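Local coordinates for protein L-Ala-D/L-Glu epimerase, a muconate lactonizing enzyme (Klebsiella pneumoniae subsp. pneumoniae MGH 78578, PDB 3FCP) that belongs to the enolase superfamily, pairing an N-terminal alpha/beta domain of the muconate lactonizing enzyme type with a barrel domain that holds a magnesium ion, at residues Y271-A276 with I296-G301; E251-A256 with L285-V290; I10-V15 with A71-L76. All coordinates share one frame; numbering follows the deposited sequence.

In the fold
Interactions 1 and 2 belong to the barrel and touch each other: helix 283-294, which supplies residues 285-290, lies on Tyr271 and Leu273 of interaction 1. Interaction 1 is the deeply buried one, its centre about 7 Å from the centre of the chain, and relies on backbone hydrogen bonds between parallel strands. Interaction 2 sets the loop 251-256 against that helix through van der Waals packing, without a hydrogen bond between them; it is partly buried, with a second subunit beside it, though its loop begins at the magnesium ion. Interaction 3, in the N-terminal domain with its centre about 26 Å from that of interaction 1, joins strand and helix by sparse side-chain contacts, again with no hydrogen bond across.

Interaction 1: Y271-A276 with I296-G301; sequences YALKIA and IGLYGG
Strands 271-273 and 297-300 run parallel, twisted by 37°, with Tyr271 beside Leu298, Ala272 beside Tyr299 and Leu273 beside Gly300. The ladder starts with Tyr271 N donating to Gly297 O at 3.0 Å. A weak bond from Tyr299 N to Tyr271 O follows, then Leu273 N to Tyr299 O at 2.9 Å, and Gly301 N closes it on Leu273 O. Just beyond, a water extends the link: it accepts from Ile275 N and donates to Gly301 O, tying the first turn of the helix after Lys274 to Gly301.

The main side-chain contact is a CH-pi one. Ile296 CG2 sits over the middle of one face of the Tyr271 ring, 3.7 Å from its centroid, while Ile296 CD1 reaches along to Tyr271 OH at 3.3 Å. With CG1 anti to its carbonyl carbon (chi1 -73°), Ile296 can lay both methyls on this one residue. The hydroxyl is held by Gly259 O. On the Ala272 side of the sheet, Tyr299 receives the Ala272 methyl at its ring edge, CB to CD2 3.9 Å, and its own OH bonds Glu327. Leu273 CD1 meets Leu298 CD2 on the Tyr271 side at 4.1 Å. Lys274, extended beyond CG, runs past Gly301, its CG 3.6 Å from Gly301 C, and delivers NZ to Asp250, a magnesium ligand.

These are adjacent barrel strands joined by a beta-alpha-beta crossover. The connecting helix 283-294 covers Tyr271, Leu273 and Leu298, helix 256-264 packs on Tyr271 and Ile296, and Ala272 bonds through its backbone to Ala249 at the end of the next strand.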
ATOM      1  N   TYR A 271       0.688   6.383  23.986  1.00 19.43           N
ATOM      2  CA  TYR A 271      -0.510   5.703  24.471  1.00 20.26           C
ATOM      3  C   TYR A 271      -0.789   6.056  25.933  1.00 18.84           C
ATOM      4  O   TYR A 271       0.126   6.108  26.770  1.00 17.68           O
ATOM      5  CB  TYR A 271      -0.371   4.174  24.392  1.00 20.79           C
ATOM      6  CG  TYR A 271      -0.381   3.556  23.010  1.00 21.15           C
ATOM      7  CD1 TYR A 271      -0.833   4.265  21.895  1.00 20.16           C
ATOM      8  CD2 TYR A 271       0.007   2.224  22.830  1.00 21.60           C
ATOM      9  CE1 TYR A 271      -0.905   3.667  20.643  1.00 20.76           C
ATOM     10  CE2 TYR A 271      -0.062   1.614  21.580  1.00 19.86           C
ATOM     11  CZ  TYR A 271      -0.519   2.342  20.492  1.00 19.63           C
ATOM     12  OH  TYR A 271      -0.584   1.748  19.256  1.00 19.19           O
ATOM     13  N   ALA A 272      -2.061   6.292  26.238  1.00 19.77           N
ATOM     14  CA  ALA A 272      -2.472   6.587  27.606  1.00 20.51           C
ATOM     15  C   ALA A 272      -2.762   5.245  28.269  1.00 19.54           C
ATOM     16  O   ALA A 272      -3.857   4.706  28.128  1.00 19.63           O
ATOM     17  CB  ALA A 272      -3.736   7.460  27.614  1.00 18.21           C
ATOM     18  N   LEU A 273      -1.778   4.697  28.975  1.00 19.18           N
ATOM     19  CA  LEU A 273      -1.963   3.422  29.663  1.00 20.56           C
ATOM     20  C   LEU A 273      -2.912   3.617  30.850  1.00 20.18           C
ATOM     21  O   LEU A 273      -2.806   4.604  31.580  1.00 19.22           O
ATOM     22  CB  LEU A 273      -0.622   2.893  30.187  1.00 20.06           C
ATOM     23  CG  LEU A 273       0.558   2.756  29.224  1.00 20.70           C
ATOM     24  CD1 LEU A 273       1.810   2.346  29.997  1.00 19.99           C
ATOM     25  CD2 LEU A 273       0.224   1.727  28.156  1.00 18.19           C
ATOM     26  N   LYS A 274      -3.852   2.691  31.024  1.00 19.48           N
ATOM     27  CA  LYS A 274      -4.785   2.741  32.152  1.00 20.96           C
ATOM     28  C   LYS A 274      -5.059   1.308  32.581  1.00 21.98           C
ATOM     29  O   LYS A 274      -5.415   0.471  31.755  1.00 19.18           O
ATOM     30  CB  LYS A 274      -6.098   3.432  31.756  1.00 22.18           C
ATOM     31  CG  LYS A 274      -5.938   4.922  31.416  1.00 21.95           C
ATOM     32  CD  LYS A 274      -7.278   5.596  31.176  1.00 21.17           C
ATOM     33  CE  LYS A 274      -7.092   7.085  30.838  1.00 22.67           C
ATOM     34  NZ  LYS A 274      -8.394   7.760  30.646  1.00 21.06           N
ATOM     35  N   ILE A 275      -4.902   1.014  33.869  1.00 22.15           N
ATOM     36  CA  ILE A 275      -5.128  -0.357  34.310  1.00 21.88           C
ATOM     37  C   ILE A 275      -6.562  -0.813  34.060  1.00 22.26           C
ATOM     38  O   ILE A 275      -6.789  -1.982  33.726  1.00 21.01           O
ATOM     39  CB  ILE A 275      -4.740  -0.566  35.811  1.00 20.93           C
ATOM     40  CG1 ILE A 275      -5.658   0.226  36.740  1.00 19.01           C
ATOM     41  CG2 ILE A 275      -3.286  -0.153  36.030  1.00 20.90           C
ATOM     42  CD1 ILE A 275      -5.367  -0.043  38.232  1.00 19.26           C
ATOM     43  N   ALA A 276      -7.519   0.111  34.181  1.00 21.06           N
ATOM     44  CA  ALA A 276      -8.935  -0.210  33.968  1.00 20.91           C
ATOM     45  C   ALA A 276      -9.238  -0.668  32.542  1.00 21.57           C
ATOM     46  O   ALA A 276     -10.078  -1.548  32.331  1.00 19.57           O
ATOM     47  CB  ALA A 276      -9.815   1.001  34.318  1.00 21.44           C
ATOM     48  N   ILE A 296       6.390   3.693  20.334  1.00 21.86           N
ATOM     49  CA  ILE A 296       5.319   4.560  20.827  1.00 20.57           C
ATOM     50  C   ILE A 296       5.560   4.913  22.301  1.00 20.88           C
ATOM     51  O   ILE A 296       5.843   4.037  23.123  1.00 18.71           O
ATOM     52  CB  ILE A 296       3.953   3.855  20.626  1.00 22.63           C
ATOM     53  CG1 ILE A 296       3.603   3.869  19.126  1.00 23.59           C
ATOM     54  CG2 ILE A 296       2.855   4.515  21.475  1.00 21.24           C
ATOM     55  CD1 ILE A 296       2.501   2.912  18.742  1.00 26.56           C
ATOM     56  N   GLY A 297       5.470   6.208  22.617  1.00 21.46           N
ATOM     57  CA  GLY A 297       5.696   6.683  23.976  1.00 20.58           C
ATOM     58  C   GLY A 297       4.635   6.279  24.989  1.00 21.85           C
ATOM     59  O   GLY A 297       3.527   5.875  24.616  1.00 22.32           O
ATOM     60  N   LEU A 298       4.964   6.419  26.272  1.00 21.49           N
ATOM     61  CA  LEU A 298       4.062   6.025  27.350  1.00 20.20           C
ATOM     62  C   LEU A 298       3.615   7.160  28.272  1.00 21.38           C
ATOM     63  O   LEU A 298       4.369   8.103  28.538  1.00 21.76           O
ATOM     64  CB  LEU A 298       4.721   4.917  28.185  1.00 21.26           C
ATOM     65  CG  LEU A 298       5.254   3.703  27.409  1.00 24.89           C
ATOM     66  CD1 LEU A 298       5.939   2.726  28.369  1.00 24.33           C
ATOM     67  CD2 LEU A 298       4.116   3.015  26.680  1.00 22.07           C
ATOM     68  N   TYR A 299       2.389   7.029  28.773  1.00 20.48           N
ATOM     69  CA  TYR A 299       1.752   7.994  29.673  1.00 21.68           C
ATOM     70  C   TYR A 299       0.931   7.209  30.705  1.00 21.97           C
ATOM     71  O   TYR A 299       0.225   6.257  30.346  1.00 19.97           O
ATOM     72  CB  TYR A 299       0.820   8.910  28.863  1.00 22.16           C
ATOM     73  CG  TYR A 299       0.015   9.931  29.649  1.00 21.72           C
ATOM     74  CD1 TYR A 299       0.634  11.024  30.265  1.00 23.42           C
ATOM     75  CD2 TYR A 299      -1.384   9.867  29.676  1.00 21.70           C
ATOM     76  CE1 TYR A 299      -0.120  12.032  30.870  1.00 22.27           C
ATOM     77  CE2 TYR A 299      -2.144  10.869  30.278  1.00 19.35           C
ATOM     78  CZ  TYR A 299      -1.505  11.951  30.862  1.00 23.20           C
ATOM     79  OH  TYR A 299      -2.257  12.981  31.377  1.00 25.15           O
ATOM     80  N   GLY A 300       1.029   7.605  31.974  1.00 21.33           N
ATOM     81  CA  GLY A 300       0.285   6.939  33.038  1.00 20.84           C
ATOM     82  C   GLY A 300      -1.103   7.538  33.209  1.00 22.92           C
ATOM     83  O   GLY A 300      -1.268   8.561  33.881  1.00 22.26           O
ATOM     84  N   GLY A 301      -2.104   6.893  32.614  1.00 20.33           N
ATOM     85  CA  GLY A 301      -3.461   7.411  32.670  1.00 21.41           C
ATOM     86  C   GLY A 301      -4.324   7.010  33.851  1.00 22.42           C
ATOM     87  O   GLY A 301      -3.997   6.077  34.586  1.00 22.42           O
TER
HETATM   88  O   HOH W   1      -4.609   3.609  35.423  1.00 19.47           O

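Interaction 2: E251-A256 with L285-V290; sequences EAVATA and LALARV. With MG (magnesium ion), chain I.
Ala256 and Leu287 bring their backbones unusually close, CA to CA only 3.8 Å, with no hydrogen bond joining the two segments. The small methyl of Ala256 permits this: its CB lies 3.7 Å from Leu287 N, directly on the helix backbone, and meets the Ala286 methyl CB to CB at 3.9 Å. Val290 CG2, one turn further on, touches the same Ala256 methyl. Ala286 and Val290 thus flank the point where the Ala256 methyl sits against the helix backbone.

Leu287 does most of the remaining work. Its CG packs on Thr255 O at 3.5 Å, CD1 comes against Ala254 O, and CD2 meets Val253 CG2 at 3.8 Å. CG is roughly anti to the backbone N (chi1 -152°), which turns the fork to the loop, while chi2, at -149°, lies off a staggered position, a sign of some strain. Val253 sends CG2 to this fork with CG2 anti to its own backbone N.

The other end of the loop has quite different chemistry. Glu251 binds the magnesium ion through OE2 at 2.2 Å, with OE1 farther off at 2.7 Å. Asn201 and Asp250 add the other protein ligands, and three waters complete the surroundings of the ion. Metal carboxylates beyond the C-terminal ends of barrel strands are a hallmark of the enolase superfamily.

Thr255 is the N-cap of helix 256-264, and Asp258 of that helix accepts from the backbone N of both Ala254 and Thr255. The loop therefore leads from strand 246-249 past the metal into helix 256-264, with helix 283-294 alongside, Tyr271 of strand 270-273 against Val253 and Leu287, and Ala293 of a second subunit packed on Ala256 and Val290.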
ATOM      1  N   GLU A 251      -9.020   6.438  24.296  1.00 20.59           N
ATOM      2  CA  GLU A 251     -10.079   5.479  23.982  1.00 22.85           C
ATOM      3  C   GLU A 251      -9.754   4.556  22.808  1.00 23.19           C
ATOM      4  O   GLU A 251     -10.310   3.460  22.711  1.00 22.66           O
ATOM      5  CB  GLU A 251     -11.408   6.198  23.697  1.00 24.87           C
ATOM      6  CG  GLU A 251     -12.176   6.683  24.930  1.00 26.82           C
ATOM      7  CD  GLU A 251     -11.511   7.857  25.628  1.00 28.22           C
ATOM      8  OE1 GLU A 251     -10.728   8.587  24.983  1.00 26.73           O
ATOM      9  OE2 GLU A 251     -11.789   8.059  26.827  1.00 31.71           O
ATOM     10  N   ALA A 252      -8.863   4.992  21.918  1.00 22.80           N
ATOM     11  CA  ALA A 252      -8.481   4.184  20.757  1.00 24.59           C
ATOM     12  C   ALA A 252      -7.638   2.964  21.133  1.00 24.08           C
ATOM     13  O   ALA A 252      -7.467   2.047  20.332  1.00 25.63           O
ATOM     14  CB  ALA A 252      -7.715   5.040  19.748  1.00 23.80           C
ATOM     15  N   VAL A 253      -7.104   2.950  22.346  1.00 23.77           N
ATOM     16  CA  VAL A 253      -6.269   1.829  22.759  1.00 24.49           C
ATOM     17  C   VAL A 253      -6.535   1.425  24.201  1.00 23.93           C
ATOM     18  O   VAL A 253      -6.359   2.221  25.124  1.00 24.58           O
ATOM     19  CB  VAL A 253      -4.771   2.177  22.571  1.00 25.74           C
ATOM     20  CG1 VAL A 253      -4.421   3.419  23.384  1.00 29.61           C
ATOM     21  CG2 VAL A 253      -3.900   1.007  22.984  1.00 29.05           C
ATOM     22  N   ALA A 254      -6.968   0.182  24.390  1.00 22.09           N
ATOM     23  CA  ALA A 254      -7.253  -0.326  25.728  1.00 21.21           C
ATOM     24  C   ALA A 254      -6.335  -1.492  26.087  1.00 21.80           C
ATOM     25  O   ALA A 254      -5.683  -1.492  27.142  1.00 20.24           O
ATOM     26  CB  ALA A 254      -8.718  -0.772  25.818  1.00 19.78           C
ATOM     27  N   THR A 255      -6.288  -2.478  25.194  1.00 20.75           N
ATOM     28  CA  THR A 255      -5.500  -3.688  25.401  1.00 21.40           C
ATOM     29  C   THR A 255      -4.279  -3.761  24.494  1.00 21.69           C
ATOM     30  O   THR A 255      -4.131  -2.972  23.561  1.00 21.82           O
ATOM     31  CB  THR A 255      -6.347  -4.923  25.098  1.00 19.73           C
ATOM     32  OG1 THR A 255      -6.612  -4.954  23.693  1.00 21.94           O
ATOM     33  CG2 THR A 255      -7.683  -4.866  25.850  1.00 21.86           C
ATOM     34  N   ALA A 256      -3.415  -4.732  24.768  1.00 20.94           N
ATOM     35  CA  ALA A 256      -2.218  -4.946  23.966  1.00 21.21           C
ATOM     36  C   ALA A 256      -2.632  -5.224  22.520  1.00 20.27           C
ATOM     37  O   ALA A 256      -1.917  -4.856  21.587  1.00 20.11           O
ATOM     38  CB  ALA A 256      -1.409  -6.118  24.526  1.00 18.98           C
ATOM     39  N   LEU A 285       0.868  -4.001  31.394  1.00 19.82           N
ATOM     40  CA  LEU A 285       2.275  -4.082  31.009  1.00 20.43           C
ATOM     41  C   LEU A 285       2.495  -4.678  29.617  1.00 21.76           C
ATOM     42  O   LEU A 285       3.483  -4.349  28.953  1.00 19.23           O
ATOM     43  CB  LEU A 285       3.070  -4.882  32.051  1.00 20.97           C
ATOM     44  CG  LEU A 285       3.051  -4.276  33.458  1.00 22.45           C
ATOM     45  CD1 LEU A 285       3.826  -5.167  34.422  1.00 25.19           C
ATOM     46  CD2 LEU A 285       3.661  -2.881  33.419  1.00 25.03           C
ATOM     47  N   ALA A 286       1.588  -5.549  29.170  1.00 20.45           N
ATOM     48  CA  ALA A 286       1.724  -6.133  27.832  1.00 22.40           C
ATOM     49  C   ALA A 286       1.541  -5.018  26.794  1.00 22.24           C
ATOM     50  O   ALA A 286       2.272  -4.937  25.807  1.00 21.21           O
ATOM     51  CB  ALA A 286       0.681  -7.238  27.614  1.00 20.35           C
ATOM     52  N   LEU A 287       0.560  -4.156  27.032  1.00 22.71           N
ATOM     53  CA  LEU A 287       0.291  -3.034  26.136  1.00 21.51           C
ATOM     54  C   LEU A 287       1.523  -2.127  26.137  1.00 19.64           C
ATOM     55  O   LEU A 287       1.958  -1.639  25.092  1.00 19.06           O
ATOM     56  CB  LEU A 287      -0.916  -2.238  26.638  1.00 21.40           C
ATOM     57  CG  LEU A 287      -1.810  -1.449  25.677  1.00 26.10           C
ATOM     58  CD1 LEU A 287      -2.356  -0.246  26.428  1.00 23.36           C
ATOM     59  CD2 LEU A 287      -1.071  -1.022  24.412  1.00 22.88           C
ATOM     60  N   ALA A 288       2.083  -1.898  27.317  1.00 19.96           N
ATOM     61  CA  ALA A 288       3.270  -1.050  27.425  1.00 19.86           C
ATOM     62  C   ALA A 288       4.431  -1.601  26.589  1.00 20.32           C
ATOM     63  O   ALA A 288       5.103  -0.849  25.885  1.00 20.38           O
ATOM     64  CB  ALA A 288       3.693  -0.916  28.887  1.00 21.37           C
ATOM     65  N   ARG A 289       4.667  -2.911  26.659  1.00 19.98           N
ATOM     66  CA  ARG A 289       5.761  -3.513  25.896  1.00 21.27           C
ATOM     67  C   ARG A 289       5.521  -3.447  24.383  1.00 18.91           C
ATOM     68  O   ARG A 289       6.462  -3.294  23.609  1.00 18.80           O
ATOM     69  CB  ARG A 289       5.988  -4.966  26.332  1.00 23.17           C
ATOM     70  CG  ARG A 289       6.418  -5.134  27.794  1.00 24.92           C
ATOM     71  CD  ARG A 289       7.669  -4.326  28.144  1.00 28.44           C
ATOM     72  NE  ARG A 289       8.110  -4.573  29.520  1.00 33.35           N
ATOM     73  CZ  ARG A 289       8.978  -3.810  30.182  1.00 34.96           C
ATOM     74  NH1 ARG A 289       9.504  -2.739  29.603  1.00 37.12           N
ATOM     75  NH2 ARG A 289       9.334  -4.123  31.422  1.00 33.20           N
ATOM     76  N   VAL A 290       4.266  -3.581  23.968  1.00 20.72           N
ATOM     77  CA  VAL A 290       3.917  -3.493  22.552  1.00 19.66           C
ATOM     78  C   VAL A 290       4.278  -2.083  22.107  1.00 20.36           C
ATOM     79  O   VAL A 290       4.932  -1.881  21.082  1.00 20.90           O
ATOM     80  CB  VAL A 290       2.395  -3.714  22.331  1.00 21.60           C
ATOM     81  CG1 VAL A 290       1.985  -3.275  20.912  1.00 19.95           C
ATOM     82  CG2 VAL A 290       2.049  -5.189  22.554  1.00 22.60           C
TER
HETATM   83 MG    MG I 382     -10.600   9.893  27.349  1.00 17.54          MG
HETATM   84  O   HOH W   2      -8.887  11.283  26.156  1.00 24.43           O
HETATM   85  O   HOH W   3     -10.368  11.909  28.689  1.00 31.54           O
HETATM   86  O   HOH W   4     -11.416   9.219  29.706  1.00 34.60           O

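Interaction 3: I10-V15 with A71-L76; sequences IESWIV and AITHYL
Ser12 packs on Ile72, its OG and CB lying 3.8 and 3.9 Å from Ile72 CG2. That same methyl also takes Ile10 CG2 at 4.1 Å, the two isoleucine side chains crossing at about a right angle. Ile72 places it there by holding CG2 anti to its backbone N, with CG1 on the opposite side from the carbonyl carbon (chi1 -66°). Ser12 OG, swung between its backbone N and carbonyl carbon (chi1 68°), also comes to 3.8 Å from Thr73 OG1, too far to bond; the threonine hydroxyl instead bonds Ser69 O, one helical turn back. A looser touch brings Ile10 CD1 to the backbone of Leu76.

Residues 10 and 12 alternate onto the helix side of their strand, while Glu11 points away. This is an alpha/beta layer of the N-terminal domain common to the muconate lactonizing enzymes: strand 7-17, at an edge of the three-stranded antiparallel sheet within this chain, packs against helix 65-80; the axes of 10-15 and 71-76 approach to 8.8 Å and run roughly antiparallel, at 151°.

The helix itself widens here. Ala71 O accepts from both Tyr75 N (3.1 Å) and Leu76 N (2.9 Å), a pi-type turn. Leu76 then packs with Ile72 on Ala105 of helix 103-121. On the helix side of the sheet Ile10 also packs on Val38 and Leu40 of the adjacent strand 33-42, while on the other side Glu11 makes a salt bridge with Arg39. Toward a third subunit, Tyr75 OH bonds Glu66 of that subunit, and His74 packs on the same glutamate.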
ATOM      1  N   ILE A  10     -14.492 -13.361  48.069  1.00 27.59           N
ATOM      2  CA  ILE A  10     -14.369 -12.121  47.326  1.00 28.30           C
ATOM      3  C   ILE A  10     -15.583 -11.270  47.685  1.00 27.92           C
ATOM      4  O   ILE A  10     -16.725 -11.699  47.528  1.00 29.57           O
ATOM      5  CB  ILE A  10     -14.337 -12.367  45.787  1.00 25.94           C
ATOM      6  CG1 ILE A  10     -13.047 -13.093  45.398  1.00 26.88           C
ATOM      7  CG2 ILE A  10     -14.426 -11.042  45.046  1.00 27.10           C
ATOM      8  CD1 ILE A  10     -12.943 -13.448  43.913  1.00 23.77           C
ATOM      9  N   GLU A  11     -15.323 -10.075  48.196  1.00 29.83           N
ATOM     10  CA  GLU A  11     -16.375  -9.141  48.578  1.00 30.28           C
ATOM     11  C   GLU A  11     -16.188  -7.897  47.718  1.00 29.92           C
ATOM     12  O   GLU A  11     -15.088  -7.636  47.243  1.00 31.06           O
ATOM     13  CB  GLU A  11     -16.219  -8.725  50.043  1.00 32.27           C
ATOM     14  CG  GLU A  11     -16.276  -9.840  51.072  1.00 33.51           C
ATOM     15  CD  GLU A  11     -15.705  -9.393  52.411  1.00 36.04           C
ATOM     16  OE1 GLU A  11     -14.467  -9.450  52.581  1.00 34.51           O
ATOM     17  OE2 GLU A  11     -16.493  -8.967  53.286  1.00 35.86           O
ATOM     18  N   SER A  12     -17.257  -7.137  47.514  1.00 28.67           N
ATOM     19  CA  SER A  12     -17.167  -5.903  46.748  1.00 28.97           C
ATOM     20  C   SER A  12     -18.287  -4.972  47.183  1.00 29.08           C
ATOM     21  O   SER A  12     -19.358  -5.414  47.595  1.00 30.13           O
ATOM     22  CB  SER A  12     -17.236  -6.169  45.235  1.00 28.90           C
ATOM     23  OG  SER A  12     -18.509  -6.631  44.827  1.00 30.58           O
ATOM     24  N   TRP A  13     -18.018  -3.676  47.108  1.00 29.12           N
ATOM     25  CA  TRP A  13     -18.983  -2.661  47.505  1.00 29.27           C
ATOM     26  C   TRP A  13     -18.913  -1.490  46.546  1.00 29.21           C
ATOM     27  O   TRP A  13     -17.843  -1.185  46.012  1.00 28.96           O
ATOM     28  CB  TRP A  13     -18.644  -2.107  48.886  1.00 30.60           C
ATOM     29  CG  TRP A  13     -18.454  -3.118  49.969  1.00 30.96           C
ATOM     30  CD1 TRP A  13     -19.390  -3.545  50.867  1.00 30.63           C
ATOM     31  CD2 TRP A  13     -17.230  -3.771  50.319  1.00 30.18           C
ATOM     32  NE1 TRP A  13     -18.819  -4.419  51.763  1.00 33.84           N
ATOM     33  CE2 TRP A  13     -17.494  -4.576  51.448  1.00 31.20           C
ATOM     34  CE3 TRP A  13     -15.932  -3.752  49.789  1.00 30.03           C
ATOM     35  CZ2 TRP A  13     -16.506  -5.357  52.063  1.00 32.20           C
ATOM     36  CZ3 TRP A  13     -14.948  -4.529  50.401  1.00 30.59           C
ATOM     37  CH2 TRP A  13     -15.243  -5.320  51.528  1.00 30.64           C
ATOM     38  N   ILE A  14     -20.050  -0.841  46.326  1.00 27.63           N
ATOM     39  CA  ILE A  14     -20.068   0.348  45.498  1.00 27.97           C
ATOM     40  C   ILE A  14     -19.984   1.430  46.557  1.00 27.61           C
ATOM     41  O   ILE A  14     -20.822   1.496  47.454  1.00 26.83           O
ATOM     42  CB  ILE A  14     -21.379   0.512  44.705  1.00 29.03           C
ATOM     43  CG1 ILE A  14     -21.491  -0.581  43.638  1.00 30.08           C
ATOM     44  CG2 ILE A  14     -21.408   1.891  44.063  1.00 28.02           C
ATOM     45  CD1 ILE A  14     -22.737  -0.483  42.763  1.00 32.97           C
ATOM     46  N   VAL A  15     -18.955   2.257  46.467  1.00 28.74           N
ATOM     47  CA  VAL A  15     -18.747   3.314  47.441  1.00 30.72           C
ATOM     48  C   VAL A  15     -18.881   4.681  46.799  1.00 30.63           C
ATOM     49  O   VAL A  15     -18.259   4.953  45.775  1.00 31.04           O
ATOM     50  CB  VAL A  15     -17.349   3.195  48.066  1.00 31.88           C
ATOM     51  CG1 VAL A  15     -17.172   4.234  49.145  1.00 35.85           C
ATOM     52  CG2 VAL A  15     -17.161   1.801  48.638  1.00 35.23           C
ATOM     53  N   ALA A  71     -20.449  -7.845  37.454  1.00 25.45           N
ATOM     54  CA  ALA A  71     -19.459  -8.765  36.892  1.00 25.83           C
ATOM     55  C   ALA A  71     -18.689  -9.467  38.012  1.00 25.99           C
ATOM     56  O   ALA A  71     -18.456 -10.670  37.958  1.00 24.81           O
ATOM     57  CB  ALA A  71     -18.494  -8.012  35.986  1.00 22.83           C
ATOM     58  N   ILE A  72     -18.307  -8.707  39.032  1.00 26.21           N
ATOM     59  CA  ILE A  72     -17.569  -9.266  40.158  1.00 27.63           C
ATOM     60  C   ILE A  72     -18.403 -10.259  40.968  1.00 28.57           C
ATOM     61  O   ILE A  72     -17.967 -11.378  41.239  1.00 28.04           O
ATOM     62  CB  ILE A  72     -17.069  -8.140  41.090  1.00 27.79           C
ATOM     63  CG1 ILE A  72     -16.024  -7.302  40.350  1.00 26.99           C
ATOM     64  CG2 ILE A  72     -16.495  -8.734  42.385  1.00 27.16           C
ATOM     65  CD1 ILE A  72     -15.629  -6.024  41.055  1.00 29.04           C
ATOM     66  N   THR A  73     -19.608  -9.848  41.345  1.00 29.78           N
ATOM     67  CA  THR A  73     -20.497 -10.691  42.143  1.00 30.60           C
ATOM     68  C   THR A  73     -20.987 -11.963  41.451  1.00 30.51           C
ATOM     69  O   THR A  73     -20.806 -13.064  41.967  1.00 28.14           O
ATOM     70  CB  THR A  73     -21.748  -9.902  42.602  1.00 30.39           C
ATOM     71  OG1 THR A  73     -21.341  -8.772  43.384  1.00 33.03           O
ATOM     72  CG2 THR A  73     -22.668 -10.797  43.449  1.00 31.85           C
ATOM     73  N   HIS A  74     -21.596 -11.807  40.279  1.00 31.32           N
ATOM     74  CA  HIS A  74     -22.162 -12.944  39.558  1.00 32.01           C
ATOM     75  C   HIS A  74     -21.253 -13.823  38.720  1.00 30.07           C
ATOM     76  O   HIS A  74     -21.575 -14.988  38.499  1.00 29.87           O
ATOM     77  CB  HIS A  74     -23.304 -12.473  38.659  1.00 35.58           C
ATOM     78  CG  HIS A  74     -24.466 -11.905  39.406  1.00 42.72           C
ATOM     79  ND1 HIS A  74     -24.473 -10.622  39.910  1.00 46.06           N
ATOM     80  CD2 HIS A  74     -25.656 -12.452  39.751  1.00 43.73           C
ATOM     81  CE1 HIS A  74     -25.618 -10.403  40.532  1.00 46.54           C
ATOM     82  NE2 HIS A  74     -26.353 -11.498  40.451  1.00 46.38           N
ATOM     83  N   TYR A  75     -20.129 -13.288  38.253  1.00 27.32           N
ATOM     84  CA  TYR A  75     -19.251 -14.066  37.390  1.00 24.73           C
ATOM     85  C   TYR A  75     -17.835 -14.318  37.887  1.00 24.90           C
ATOM     86  O   TYR A  75     -17.408 -15.466  37.978  1.00 23.20           O
ATOM     87  CB  TYR A  75     -19.223 -13.412  36.003  1.00 25.15           C
ATOM     88  CG  TYR A  75     -20.587 -13.424  35.344  1.00 25.10           C
ATOM     89  CD1 TYR A  75     -21.078 -14.582  34.742  1.00 24.41           C
ATOM     90  CD2 TYR A  75     -21.420 -12.307  35.399  1.00 24.67           C
ATOM     91  CE1 TYR A  75     -22.370 -14.631  34.212  1.00 26.36           C
ATOM     92  CE2 TYR A  75     -22.717 -12.346  34.876  1.00 25.17           C
ATOM     93  CZ  TYR A  75     -23.185 -13.512  34.286  1.00 25.98           C
ATOM     94  OH  TYR A  75     -24.470 -13.571  33.796  1.00 26.67           O
ATOM     95  N   LEU A  76     -17.103 -13.259  38.212  1.00 23.44           N
ATOM     96  CA  LEU A  76     -15.739 -13.434  38.675  1.00 23.60           C
ATOM     97  C   LEU A  76     -15.629 -14.177  40.010  1.00 24.70           C
ATOM     98  O   LEU A  76     -14.734 -15.004  40.185  1.00 24.62           O
ATOM     99  CB  LEU A  76     -15.041 -12.073  38.761  1.00 22.98           C
ATOM    100  CG  LEU A  76     -14.679 -11.496  37.388  1.00 24.74           C
ATOM    101  CD1 LEU A  76     -14.393  -9.989  37.492  1.00 23.27           C
ATOM    102  CD2 LEU A  76     -13.478 -12.251  36.832  1.00 24.67           C
TER